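Local coordinates for GST N-terminal domain-containing protein (Pseudomonas syringae pv. tomato, PDB 3IC8) that is of unknown function but combines a glutathione S-transferase-like architecture with an added C-terminal beta region, and may bind glutathione or a related thiol, at residues 233-238 with 291-296; 3-8 with 30-35; 59-64 with 297-302. One frame throughout, in Å; residues are numbered along the deposited sequence.

Contact 1 (233-238 with 291-296)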
ATOM      1  N   GLU A 233      37.008  18.561  -0.381  1.00 26.89           N
ATOM      2  CA  GLU A 233      37.596  18.974  -1.629  1.00 28.20           C
ATOM      3  C   GLU A 233      36.624  19.748  -2.462  1.00 28.48           C
ATOM      4  O   GLU A 233      36.987  20.686  -3.122  1.00 28.58           O
ATOM      5  CB  GLU A 233      38.124  17.802  -2.427  1.00 28.55           C
ATOM      6  CG  GLU A 233      39.263  17.080  -1.790  1.00 30.75           C
ATOM      7  CD  GLU A 233      40.480  17.930  -1.552  1.00 33.74           C
ATOM      8  OE1 GLU A 233      41.022  18.485  -2.511  1.00 36.56           O
ATOM      9  OE2 GLU A 233      40.920  18.013  -0.406  1.00 33.66           O
ATOM     10  N   ILE A 234      35.375  19.344  -2.430  1.00 28.65           N
ATOM     11  CA  ILE A 234      34.391  19.994  -3.233  1.00 28.47           C
ATOM     12  C   ILE A 234      34.273  21.415  -2.799  1.00 28.87           C
ATOM     13  O   ILE A 234      34.119  22.284  -3.605  1.00 29.38           O
ATOM     14  CB  ILE A 234      33.049  19.309  -3.145  1.00 28.84           C
ATOM     15  CG1 ILE A 234      32.998  18.165  -4.133  1.00 27.05           C
ATOM     16  CG2 ILE A 234      31.940  20.281  -3.420  1.00 26.19           C
ATOM     17  CD1 ILE A 234      32.103  17.098  -3.733  1.00 25.46           C
ATOM     18  N   ALA A 235      34.337  21.646  -1.510  1.00 28.95           N
ATOM     19  CA  ALA A 235      34.281  22.985  -0.991  1.00 29.06           C
ATOM     20  C   ALA A 235      35.465  23.787  -1.428  1.00 29.57           C
ATOM     21  O   ALA A 235      35.339  24.918  -1.755  1.00 29.94           O
ATOM     22  CB  ALA A 235      34.223  22.953   0.482  1.00 28.63           C
ATOM     23  N   SER A 236      36.635  23.190  -1.381  1.00 30.18           N
ATOM     24  CA  SER A 236      37.863  23.872  -1.718  1.00 30.81           C
ATOM     25  C   SER A 236      37.937  24.323  -3.159  1.00 30.89           C
ATOM     26  O   SER A 236      38.353  25.420  -3.447  1.00 30.88           O
ATOM     27  CB  SER A 236      39.015  22.929  -1.451  1.00 30.70           C
ATOM     28  OG  SER A 236      40.137  23.624  -1.005  1.00 32.98           O
ATOM     29  N   ASN A 237      37.567  23.426  -4.052  1.00 30.87           N
ATOM     30  CA  ASN A 237      37.429  23.694  -5.467  1.00 30.72           C
ATOM     31  C   ASN A 237      36.332  24.645  -5.842  1.00 30.53           C
ATOM     32  O   ASN A 237      36.429  25.330  -6.827  1.00 30.83           O
ATOM     33  CB  ASN A 237      37.347  22.415  -6.273  1.00 30.45           C
ATOM     34  CG  ASN A 237      38.583  21.618  -6.181  1.00 30.68           C
ATOM     35  OD1 ASN A 237      39.646  22.152  -5.955  1.00 33.42           O
ATOM     36  ND2 ASN A 237      38.460  20.330  -6.322  1.00 30.08           N
ATOM     37  N   ALA A 238      35.277  24.653  -5.062  1.00 30.12           N
ATOM     38  CA  ALA A 238      34.166  25.535  -5.296  1.00 30.10           C
ATOM     39  C   ALA A 238      34.404  26.923  -4.758  1.00 30.04           C
ATOM     40  O   ALA A 238      35.298  27.132  -3.981  1.00 30.49           O
ATOM     41  CB  ALA A 238      32.938  24.963  -4.708  1.00 29.97           C
ATOM     42  N   ASN A 291      41.900  25.494   6.834  1.00 27.19           N
ATOM     43  CA  ASN A 291      43.163  25.050   6.307  1.00 27.18           C
ATOM     44  C   ASN A 291      43.015  23.995   5.236  1.00 26.68           C
ATOM     45  O   ASN A 291      43.668  24.068   4.228  1.00 26.43           O
ATOM     46  CB  ASN A 291      44.037  24.527   7.437  1.00 27.41           C
ATOM     47  CG  ASN A 291      44.828  25.618   8.122  1.00 28.31           C
ATOM     48  OD1 ASN A 291      45.042  26.683   7.575  1.00 28.97           O
ATOM     49  ND2 ASN A 291      45.272  25.346   9.330  1.00 29.10           N
ATOM     50  N   ARG A 292      42.207  22.981   5.477  1.00 26.13           N
ATOM     51  CA  ARG A 292      41.747  22.104   4.418  1.00 25.65           C
ATOM     52  C   ARG A 292      40.707  22.561   3.417  1.00 25.35           C
ATOM     53  O   ARG A 292      40.844  22.319   2.252  1.00 25.24           O
ATOM     54  CB  ARG A 292      41.319  20.774   4.983  1.00 26.04           C
ATOM     55  CG  ARG A 292      42.376  20.108   5.759  1.00 26.24           C
ATOM     56  CD  ARG A 292      41.788  19.467   6.938  1.00 27.28           C
ATOM     57  NE  ARG A 292      41.412  18.115   6.628  1.00 27.88           N
ATOM     58  CZ  ARG A 292      40.414  17.483   7.200  1.00 26.79           C
ATOM     59  NH1 ARG A 292      39.685  18.076   8.116  1.00 26.95           N
ATOM     60  NH2 ARG A 292      40.161  16.258   6.858  1.00 26.24           N
ATOM     61  N   ALA A 293      39.621  23.148   3.879  1.00 25.44           N
ATOM     62  CA  ALA A 293      38.508  23.458   2.993  1.00 24.99           C
ATOM     63  C   ALA A 293      38.559  24.786   2.270  1.00 24.74           C
ATOM     64  O   ALA A 293      37.797  25.015   1.371  1.00 25.03           O
ATOM     65  CB  ALA A 293      37.221  23.317   3.713  1.00 24.99           C
ATOM     66  N   GLY A 294      39.446  25.671   2.656  1.00 24.26           N
ATOM     67  CA  GLY A 294      39.532  26.926   1.967  1.00 23.57           C
ATOM     68  C   GLY A 294      38.525  27.909   2.449  1.00 23.50           C
ATOM     69  O   GLY A 294      38.088  27.836   3.563  1.00 23.29           O
ATOM     70  N   VAL A 295      38.176  28.843   1.596  1.00 23.43           N
ATOM     71  CA  VAL A 295      37.228  29.857   1.954  1.00 22.91           C
ATOM     72  C   VAL A 295      35.835  29.308   1.861  1.00 23.00           C
ATOM     73  O   VAL A 295      35.474  28.685   0.891  1.00 22.98           O
ATOM     74  CB  VAL A 295      37.330  31.038   1.049  1.00 22.99           C
ATOM     75  CG1 VAL A 295      36.265  32.001   1.374  1.00 22.31           C
ATOM     76  CG2 VAL A 295      38.650  31.670   1.184  1.00 22.42           C
ATOM     77  N   VAL A 296      35.056  29.566   2.893  1.00 22.31           N
ATOM     78  CA  VAL A 296      33.748  29.000   3.025  1.00 21.60           C
ATOM     79  C   VAL A 296      32.748  29.996   3.588  1.00 21.68           C
ATOM     80  O   VAL A 296      33.084  30.835   4.382  1.00 21.41           O
ATOM     81  CB  VAL A 296      33.852  27.806   3.919  1.00 21.83           C
ATOM     82  CG1 VAL A 296      32.883  27.876   4.992  1.00 21.84           C
ATOM     83  CG2 VAL A 296      33.738  26.572   3.149  1.00 20.99           C
TER
HETATM   84  O   HOH W   1      36.924  27.060  -0.966  1.00 30.66           O
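Ala-235 and Ala-293 meet where the last turn of helix 228-237 packs on the connection of a beta-hairpin, the turn between antiparallel strands 284-290 and 296-300. Small residues allow a close approach: the CA atoms of Ser-236 and Ala-293 lie 4.8 Å apart, and the methyls of Ala-235 and Ala-293 touch, CB to CB 4.4 Å. The carbonyl of Ala-293 points at the helix, where its O receives a CA-H...O contact from Ser-236 CA at 3.3 Å. Leu-46 of helix 41-47 closes over both alanines and completes the tight side.

The opposite character appears at Ser-236 and Arg-292, where the contact thins toward solvent. With chi1 of -146°, Ser-236 carries its OG to 3.6 Å from Arg-292 O, a loose approach. The exposed arginine covers little of the helix and sends its guanidinium to a salt bridge with Asp-42, while its side chain also touches Ile-232. Beyond it, the positive phi of Gly-294 (83°) turns the chain out of the helix-like course of 291-293 and into the bend at Val-295. That bend brings a second carbonyl to face the helix end, and a single water lies between the two sides, within hydrogen-bonding distance of both, 2.8 Å from Ala-235 O and 2.9 Å from Val-295 O.

Contact 2 (3-8 with 30-35)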
ATOM      1  N   GLU A   3      26.280  19.846  -6.303  1.00 29.72           N
ATOM      2  CA  GLU A   3      25.415  18.823  -5.748  1.00 29.58           C
ATOM      3  C   GLU A   3      24.905  19.195  -4.389  1.00 28.11           C
ATOM      4  O   GLU A   3      25.562  19.887  -3.674  1.00 27.98           O
ATOM      5  CB  GLU A   3      26.164  17.510  -5.635  1.00 29.90           C
ATOM      6  CG  GLU A   3      26.369  16.781  -6.907  1.00 32.75           C
ATOM      7  CD  GLU A   3      27.559  15.896  -6.853  1.00 37.04           C
ATOM      8  OE1 GLU A   3      28.613  16.346  -6.398  1.00 38.90           O
ATOM      9  OE2 GLU A   3      27.449  14.740  -7.256  1.00 38.93           O
ATOM     10  N   LEU A   4      23.742  18.706  -4.026  1.00 26.98           N
ATOM     11  CA  LEU A   4      23.295  18.836  -2.668  1.00 26.65           C
ATOM     12  C   LEU A   4      24.020  17.814  -1.857  1.00 26.15           C
ATOM     13  O   LEU A   4      24.073  16.684  -2.225  1.00 26.05           O
ATOM     14  CB  LEU A   4      21.826  18.537  -2.569  1.00 26.55           C
ATOM     15  CG  LEU A   4      20.801  19.630  -2.703  1.00 27.08           C
ATOM     16  CD1 LEU A   4      21.261  20.726  -3.569  1.00 24.94           C
ATOM     17  CD2 LEU A   4      19.563  19.040  -3.225  1.00 26.77           C
ATOM     18  N   ILE A   5      24.594  18.227  -0.749  1.00 25.57           N
ATOM     19  CA  ILE A   5      25.274  17.292   0.104  1.00 25.28           C
ATOM     20  C   ILE A   5      24.696  17.290   1.492  1.00 24.97           C
ATOM     21  O   ILE A   5      24.599  18.292   2.117  1.00 24.61           O
ATOM     22  CB  ILE A   5      26.761  17.610   0.168  1.00 25.03           C
ATOM     23  CG1 ILE A   5      27.379  17.507  -1.214  1.00 24.51           C
ATOM     24  CG2 ILE A   5      27.433  16.682   1.054  1.00 24.73           C
ATOM     25  CD1 ILE A   5      28.790  17.924  -1.274  1.00 22.73           C
ATOM     26  N   LEU A   6      24.299  16.140   1.972  1.00 24.73           N
ATOM     27  CA  LEU A   6      23.845  16.047   3.331  1.00 25.03           C
ATOM     28  C   LEU A   6      24.849  15.315   4.213  1.00 24.77           C
ATOM     29  O   LEU A   6      25.261  14.227   3.927  1.00 24.87           O
ATOM     30  CB  LEU A   6      22.492  15.372   3.389  1.00 25.18           C
ATOM     31  CG  LEU A   6      21.765  15.429   4.713  1.00 25.11           C
ATOM     32  CD1 LEU A   6      21.256  16.807   4.924  1.00 24.95           C
ATOM     33  CD2 LEU A   6      20.664  14.456   4.751  1.00 22.91           C
ATOM     34  N   HIS A   7      25.240  15.958   5.290  1.00 24.24           N
ATOM     35  CA  HIS A   7      26.099  15.372   6.282  1.00 23.84           C
ATOM     36  C   HIS A   7      25.211  14.934   7.428  1.00 23.87           C
ATOM     37  O   HIS A   7      24.593  15.739   8.070  1.00 23.57           O
ATOM     38  CB  HIS A   7      27.061  16.421   6.798  1.00 23.51           C
ATOM     39  CG  HIS A   7      28.027  16.917   5.779  1.00 23.88           C
ATOM     40  ND1 HIS A   7      29.324  16.488   5.729  1.00 22.75           N
ATOM     41  CD2 HIS A   7      27.894  17.818   4.786  1.00 21.25           C
ATOM     42  CE1 HIS A   7      29.947  17.088   4.744  1.00 21.64           C
ATOM     43  NE2 HIS A   7      29.101  17.898   4.154  1.00 21.82           N
ATOM     44  N   HIS A   8      25.137  13.642   7.671  1.00 23.33           N
ATOM     45  CA  HIS A   8      24.232  13.126   8.668  1.00 23.68           C
ATOM     46  C   HIS A   8      24.625  11.789   9.217  1.00 23.38           C
ATOM     47  O   HIS A   8      25.510  11.162   8.734  1.00 23.33           O
ATOM     48  CB  HIS A   8      22.828  13.053   8.125  1.00 23.00           C
ATOM     49  CG  HIS A   8      22.632  11.990   7.109  1.00 23.82           C
ATOM     50  ND1 HIS A   8      23.396  11.905   5.980  1.00 25.56           N
ATOM     51  CD2 HIS A   8      21.747  10.982   7.039  1.00 22.59           C
ATOM     52  CE1 HIS A   8      23.007  10.875   5.268  1.00 25.26           C
ATOM     53  NE2 HIS A   8      21.999  10.308   5.883  1.00 23.32           N
ATOM     54  N   ARG A  30      23.971  13.797  -2.203  1.00 25.85           N
ATOM     55  CA  ARG A  30      25.072  13.004  -1.778  1.00 25.82           C
ATOM     56  C   ARG A  30      24.980  12.782  -0.293  1.00 25.65           C
ATOM     57  O   ARG A  30      24.662  13.670   0.418  1.00 26.49           O
ATOM     58  CB  ARG A  30      26.369  13.709  -2.117  1.00 25.42           C
ATOM     59  CG  ARG A  30      26.513  14.094  -3.542  1.00 24.77           C
ATOM     60  CD  ARG A  30      26.246  12.944  -4.460  1.00 25.53           C
ATOM     61  NE  ARG A  30      27.194  11.867  -4.278  1.00 24.38           N
ATOM     62  CZ  ARG A  30      28.414  11.879  -4.766  1.00 25.55           C
ATOM     63  NH1 ARG A  30      28.837  12.893  -5.461  1.00 25.91           N
ATOM     64  NH2 ARG A  30      29.211  10.880  -4.564  1.00 27.05           N
ATOM     65  N   SER A  31      25.283  11.589   0.164  1.00 25.57           N
ATOM     66  CA  SER A  31      25.220  11.300   1.569  1.00 25.38           C
ATOM     67  C   SER A  31      26.586  11.186   2.180  1.00 25.36           C
ATOM     68  O   SER A  31      27.357  10.355   1.807  1.00 25.60           O
ATOM     69  CB  SER A  31      24.503   9.997   1.774  1.00 24.85           C
ATOM     70  OG  SER A  31      24.345   9.743   3.128  1.00 26.02           O
ATOM     71  N   VAL A  32      26.874  12.022   3.152  1.00 25.73           N
ATOM     72  CA  VAL A  32      28.124  11.930   3.846  1.00 25.79           C
ATOM     73  C   VAL A  32      27.811  11.402   5.203  1.00 26.17           C
ATOM     74  O   VAL A  32      27.049  11.976   5.913  1.00 25.46           O
ATOM     75  CB  VAL A  32      28.801  13.282   4.014  1.00 25.86           C
ATOM     76  CG1 VAL A  32      30.032  13.142   4.796  1.00 24.31           C
ATOM     77  CG2 VAL A  32      29.129  13.858   2.724  1.00 26.04           C
ATOM     78  N   THR A  33      28.409  10.289   5.564  1.00 26.70           N
ATOM     79  CA  THR A  33      28.171   9.730   6.870  1.00 28.09           C
ATOM     80  C   THR A  33      29.158  10.247   7.879  1.00 27.98           C
ATOM     81  O   THR A  33      30.313   9.975   7.821  1.00 28.56           O
ATOM     82  CB  THR A  33      28.293   8.229   6.844  1.00 28.31           C
ATOM     83  OG1 THR A  33      27.338   7.691   5.941  1.00 30.44           O
ATOM     84  CG2 THR A  33      28.046   7.681   8.182  1.00 27.37           C
ATOM     85  N   ILE A  34      28.670  11.011   8.824  1.00 28.09           N
ATOM     86  CA  ILE A  34      29.483  11.577   9.866  1.00 27.62           C
ATOM     87  C   ILE A  34      29.732  10.603  10.978  1.00 27.63           C
ATOM     88  O   ILE A  34      29.073   9.607  11.070  1.00 27.56           O
ATOM     89  CB  ILE A  34      28.805  12.780  10.441  1.00 27.80           C
ATOM     90  CG1 ILE A  34      27.473  12.391  11.024  1.00 26.85           C
ATOM     91  CG2 ILE A  34      28.566  13.793   9.385  1.00 27.49           C
ATOM     92  CD1 ILE A  34      26.789  13.506  11.551  1.00 28.86           C
ATOM     93  N   PRO A  35      30.665  10.927  11.846  1.00 27.58           N
ATOM     94  CA  PRO A  35      30.917  10.146  13.047  1.00 27.20           C
ATOM     95  C   PRO A  35      29.991  10.500  14.203  1.00 27.66           C
ATOM     96  O   PRO A  35      29.636  11.636  14.347  1.00 27.48           O
ATOM     97  CB  PRO A  35      32.347  10.523  13.394  1.00 27.26           C
ATOM     98  CG  PRO A  35      32.653  11.685  12.632  1.00 27.11           C
ATOM     99  CD  PRO A  35      31.865  11.635  11.417  1.00 27.65           C
TER
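From Ile-5 beside Arg-30 to His-8 beside Thr-33, the backbones of strands 4-8 and 30-33 run parallel in continuous register, their axes 4.8 Å apart and turned by 24°. The bonds alternate between strands: Arg-30 N to Leu-4 O, Leu-6 N to Arg-30 O, Val-32 N to Leu-6 O, then His-8 N to Val-32 O, all nearly straight. On the face carrying Ile-5, His-7, Arg-30 and Val-32, the isopropyl group of Val-32 is shared between two neighbours. Its CG2 meets Ile-5 CG2 at 3.7 Å, while its CB sits off-centre over the His-7 ring, 4.1 Å from the centroid, in a CH-pi contact. Gln-57 accepts a hydrogen bond from NE2 of that ring and so helps fix its rotation.

The two strands are the outer members of a beta-alpha-beta crossover through helix 16-25, the opening unit of the thioredoxin-like domain of the glutathione transferase family. Leu-6 projects to the other face and packs on Leu-22 of that helix.

At the strand start, Arg-30 folds back, bent at chi2 (-51°) and chi3, and NH1 reaches Glu-3 OE2 at 2.9 Å. This salt bridge is angled, the donor lying above the carboxylate plane, and Ser-224 O and Asp-225 O take the arginine's other nitrogens. At the far end, Ile-34 N bonds His-8 O at 3.2 Å, and Ile-34 CG1 lies 3.3 Å from the same oxygen.

Contact 3 (59-64 with 297-302)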
ATOM      1  N   GLY A  59      28.611  23.127  -2.446  1.00 24.06           N
ATOM      2  CA  GLY A  59      29.887  23.745  -2.700  1.00 23.48           C
ATOM      3  C   GLY A  59      30.610  24.227  -1.475  1.00 23.18           C
ATOM      4  O   GLY A  59      30.919  23.489  -0.597  1.00 22.57           O
ATOM      5  N   ALA A  60      30.868  25.512  -1.450  1.00 23.20           N
ATOM      6  CA  ALA A  60      31.505  26.162  -0.343  1.00 23.66           C
ATOM      7  C   ALA A  60      30.491  26.907   0.495  1.00 23.62           C
ATOM      8  O   ALA A  60      30.842  27.779   1.222  1.00 23.87           O
ATOM      9  CB  ALA A  60      32.584  27.075  -0.815  1.00 23.23           C
ATOM     10  N   ASP A  61      29.228  26.547   0.375  1.00 24.15           N
ATOM     11  CA  ASP A  61      28.193  27.081   1.229  1.00 24.76           C
ATOM     12  C   ASP A  61      27.671  25.996   2.141  1.00 25.06           C
ATOM     13  O   ASP A  61      27.287  24.944   1.706  1.00 25.47           O
ATOM     14  CB  ASP A  61      27.047  27.660   0.419  1.00 24.67           C
ATOM     15  CG  ASP A  61      27.410  28.928  -0.277  1.00 25.78           C
ATOM     16  OD1 ASP A  61      27.486  29.962   0.363  1.00 25.09           O
ATOM     17  OD2 ASP A  61      27.599  28.892  -1.478  1.00 25.57           O
ATOM     18  N   ILE A  62      27.686  26.280   3.424  1.00 24.96           N
ATOM     19  CA  ILE A  62      27.293  25.347   4.426  1.00 24.89           C
ATOM     20  C   ILE A  62      26.074  25.874   5.126  1.00 25.15           C
ATOM     21  O   ILE A  62      26.061  26.985   5.560  1.00 25.44           O
ATOM     22  CB  ILE A  62      28.437  25.123   5.396  1.00 25.25           C
ATOM     23  CG1 ILE A  62      29.440  24.182   4.767  1.00 26.32           C
ATOM     24  CG2 ILE A  62      27.973  24.456   6.623  1.00 23.85           C
ATOM     25  CD1 ILE A  62      30.549  24.839   4.134  1.00 27.93           C
ATOM     26  N   TYR A  63      25.040  25.060   5.217  1.00 24.87           N
ATOM     27  CA  TYR A  63      23.796  25.472   5.824  1.00 24.66           C
ATOM     28  C   TYR A  63      23.499  24.689   7.077  1.00 25.45           C
ATOM     29  O   TYR A  63      23.433  23.501   7.056  1.00 25.73           O
ATOM     30  CB  TYR A  63      22.662  25.308   4.833  1.00 24.15           C
ATOM     31  CG  TYR A  63      22.806  26.144   3.609  1.00 23.36           C
ATOM     32  CD1 TYR A  63      22.142  27.322   3.484  1.00 22.60           C
ATOM     33  CD2 TYR A  63      23.619  25.759   2.586  1.00 21.97           C
ATOM     34  CE1 TYR A  63      22.271  28.066   2.398  1.00 22.63           C
ATOM     35  CE2 TYR A  63      23.748  26.500   1.513  1.00 22.33           C
ATOM     36  CZ  TYR A  63      23.073  27.657   1.414  1.00 22.42           C
ATOM     37  OH  TYR A  63      23.203  28.419   0.306  1.00 24.03           O
ATOM     38  N   CYS A  64      23.309  25.411   8.163  1.00 26.24           N
ATOM     39  CA  CYS A  64      23.151  24.876   9.492  1.00 27.36           C
ATOM     40  C   CYS A  64      21.745  25.049   9.944  1.00 27.50           C
ATOM     41  O   CYS A  64      21.179  26.072   9.769  1.00 28.38           O
ATOM     42  CB  CYS A  64      24.026  25.641  10.464  1.00 27.38           C
ATOM     43  SG  CYS A  64      25.743  25.549  10.187  1.00 29.76           S
ATOM     44  N   HIS A 297      31.506  29.884   3.162  1.00 21.15           N
ATOM     45  CA  HIS A 297      30.441  30.702   3.690  1.00 20.86           C
ATOM     46  C   HIS A 297      29.529  29.807   4.495  1.00 20.63           C
ATOM     47  O   HIS A 297      29.108  28.793   4.010  1.00 20.39           O
ATOM     48  CB  HIS A 297      29.620  31.296   2.568  1.00 20.55           C
ATOM     49  CG  HIS A 297      30.161  32.566   2.010  1.00 20.58           C
ATOM     50  ND1 HIS A 297      31.412  33.038   2.298  1.00 21.38           N
ATOM     51  CD2 HIS A 297      29.610  33.457   1.167  1.00 18.52           C
ATOM     52  CE1 HIS A 297      31.608  34.169   1.660  1.00 20.53           C
ATOM     53  NE2 HIS A 297      30.526  34.447   0.972  1.00 19.24           N
ATOM     54  N   VAL A 298      29.222  30.205   5.719  1.00 20.01           N
ATOM     55  CA  VAL A 298      28.356  29.454   6.599  1.00 18.76           C
ATOM     56  C   VAL A 298      27.087  30.219   6.928  1.00 18.66           C
ATOM     57  O   VAL A 298      27.131  31.348   7.314  1.00 18.42           O
ATOM     58  CB  VAL A 298      29.088  29.088   7.859  1.00 18.98           C
ATOM     59  CG1 VAL A 298      28.293  28.160   8.695  1.00 17.83           C
ATOM     60  CG2 VAL A 298      30.353  28.467   7.527  1.00 17.83           C
ATOM     61  N   HIS A 299      25.950  29.581   6.750  1.00 18.33           N
ATOM     62  CA  HIS A 299      24.681  30.254   6.882  1.00 18.59           C
ATOM     63  C   HIS A 299      23.880  29.817   8.084  1.00 18.29           C
ATOM     64  O   HIS A 299      23.726  28.659   8.333  1.00 18.30           O
ATOM     65  CB  HIS A 299      23.843  30.064   5.640  1.00 18.22           C
ATOM     66  CG  HIS A 299      24.592  30.199   4.369  1.00 18.86           C
ATOM     67  ND1 HIS A 299      24.193  31.043   3.369  1.00 19.54           N
ATOM     68  CD2 HIS A 299      25.674  29.553   3.903  1.00 19.67           C
ATOM     69  CE1 HIS A 299      25.014  30.935   2.355  1.00 18.75           C
ATOM     70  NE2 HIS A 299      25.923  30.038   2.654  1.00 20.09           N
ATOM     71  N   PHE A 300      23.383  30.795   8.821  1.00 18.09           N
ATOM     72  CA  PHE A 300      22.619  30.582  10.023  1.00 17.67           C
ATOM     73  C   PHE A 300      21.364  31.375   9.963  1.00 16.65           C
ATOM     74  O   PHE A 300      21.344  32.429   9.433  1.00 16.96           O
ATOM     75  CB  PHE A 300      23.362  31.083  11.229  1.00 18.16           C
ATOM     76  CG  PHE A 300      24.614  30.388  11.503  1.00 19.99           C
ATOM     77  CD1 PHE A 300      24.620  29.209  12.152  1.00 21.32           C
ATOM     78  CD2 PHE A 300      25.799  30.943  11.148  1.00 21.13           C
ATOM     79  CE1 PHE A 300      25.772  28.597  12.409  1.00 22.25           C
ATOM     80  CE2 PHE A 300      26.941  30.321  11.411  1.00 21.09           C
ATOM     81  CZ  PHE A 300      26.929  29.161  12.050  1.00 21.75           C
ATOM     82  N   PRO A 301      20.314  30.865  10.553  1.00 16.04           N
ATOM     83  CA  PRO A 301      19.079  31.607  10.717  1.00 15.73           C
ATOM     84  C   PRO A 301      19.161  32.622  11.833  1.00 15.32           C
ATOM     85  O   PRO A 301      19.957  32.474  12.706  1.00 14.90           O
ATOM     86  CB  PRO A 301      18.104  30.516  11.088  1.00 16.35           C
ATOM     87  CG  PRO A 301      18.888  29.482  11.631  1.00 15.69           C
ATOM     88  CD  PRO A 301      20.182  29.494  11.017  1.00 15.54           C
ATOM     89  N   ARG A 302      18.324  33.632  11.816  1.00 15.06           N
ATOM     90  CA  ARG A 302      18.251  34.490  12.965  1.00 14.60           C
ATOM     91  C   ARG A 302      17.758  33.725  14.176  1.00 13.83           C
ATOM     92  O   ARG A 302      18.267  33.895  15.252  1.00 13.32           O
ATOM     93  CB  ARG A 302      17.372  35.698  12.714  1.00 15.28           C
ATOM     94  CG  ARG A 302      17.801  36.597  11.620  1.00 17.05           C
ATOM     95  CD  ARG A 302      17.233  37.946  11.843  1.00 20.87           C
ATOM     96  NE  ARG A 302      18.131  39.023  11.461  1.00 27.06           N
ATOM     97  CZ  ARG A 302      19.143  39.465  12.183  1.00 28.66           C
ATOM     98  NH1 ARG A 302      19.434  38.936  13.335  1.00 29.39           N
ATOM     99  NH2 ARG A 302      19.879  40.443  11.738  1.00 31.71           N
TER
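NE2 of His-299 donates to Asp-61 OD1 at 2.8 Å, a buried bond that lies in the imidazole plane but meets the carboxylate on its anti side. Glu-283 OE2 engages ND1, so the ring is held at both nitrogens between two carboxylates, a setting that probably favours the protonated form. Asp-61 OD2 in turn takes the backbone N-H of Ala-241.

One face of the imidazole is covered by Tyr-63 in a face-to-face stack, centroids 4.1 Å apart and planes 17° from parallel. Both side chains have CG beside the backbone N (chi1 -62° for Tyr-63), and they run alongside each other from paired positions on parallel strands. Tyr-63 OH is tied to Arg-72. Away from this polar cluster the packing is apolar: Cys-64 SG lies 3.9 Å from Val-298 CG1 and approaches the Phe-300 ring obliquely, 3.8 Å from CE1.

Four backbone bonds, from His-297 N to Ala-60 O through Cys-64 N to His-299 O, join the strands. Strand 61-63, next to strand 55-58 in the thioredoxin-like domain, thereby joins that domain to strand 296-300 and its neighbour 284-290; helix 41-47 packs on Ile-62, and Leu-68 of helix 66-76 on His-299 and Pro-301.

Overall arrangement
The three contacts illustrate how a thioredoxin-like domain can be enlarged from its edge. Contact 2 comes first along the chain and lies wholly within the N-terminal domain. Contact 3 follows, linking strand 61-63 to a strand more than 230 residues later, and contact 1 is nested inside the loop it closes. Contacts 2 and 3 belong to the same mixed sheet, their centres about 15 Å apart with strand 55-58 between strands 4-8 and 61-63. Contact 1 lies about 14 Å from contact 3 and 16 Å from contact 2, centre to centre, and touches both: Ala-235 packs on Gly-59 and Ala-60, and Ile-234 on Ile-5. Helix 228-237 thus bridges the domain and its C-terminal beta extension.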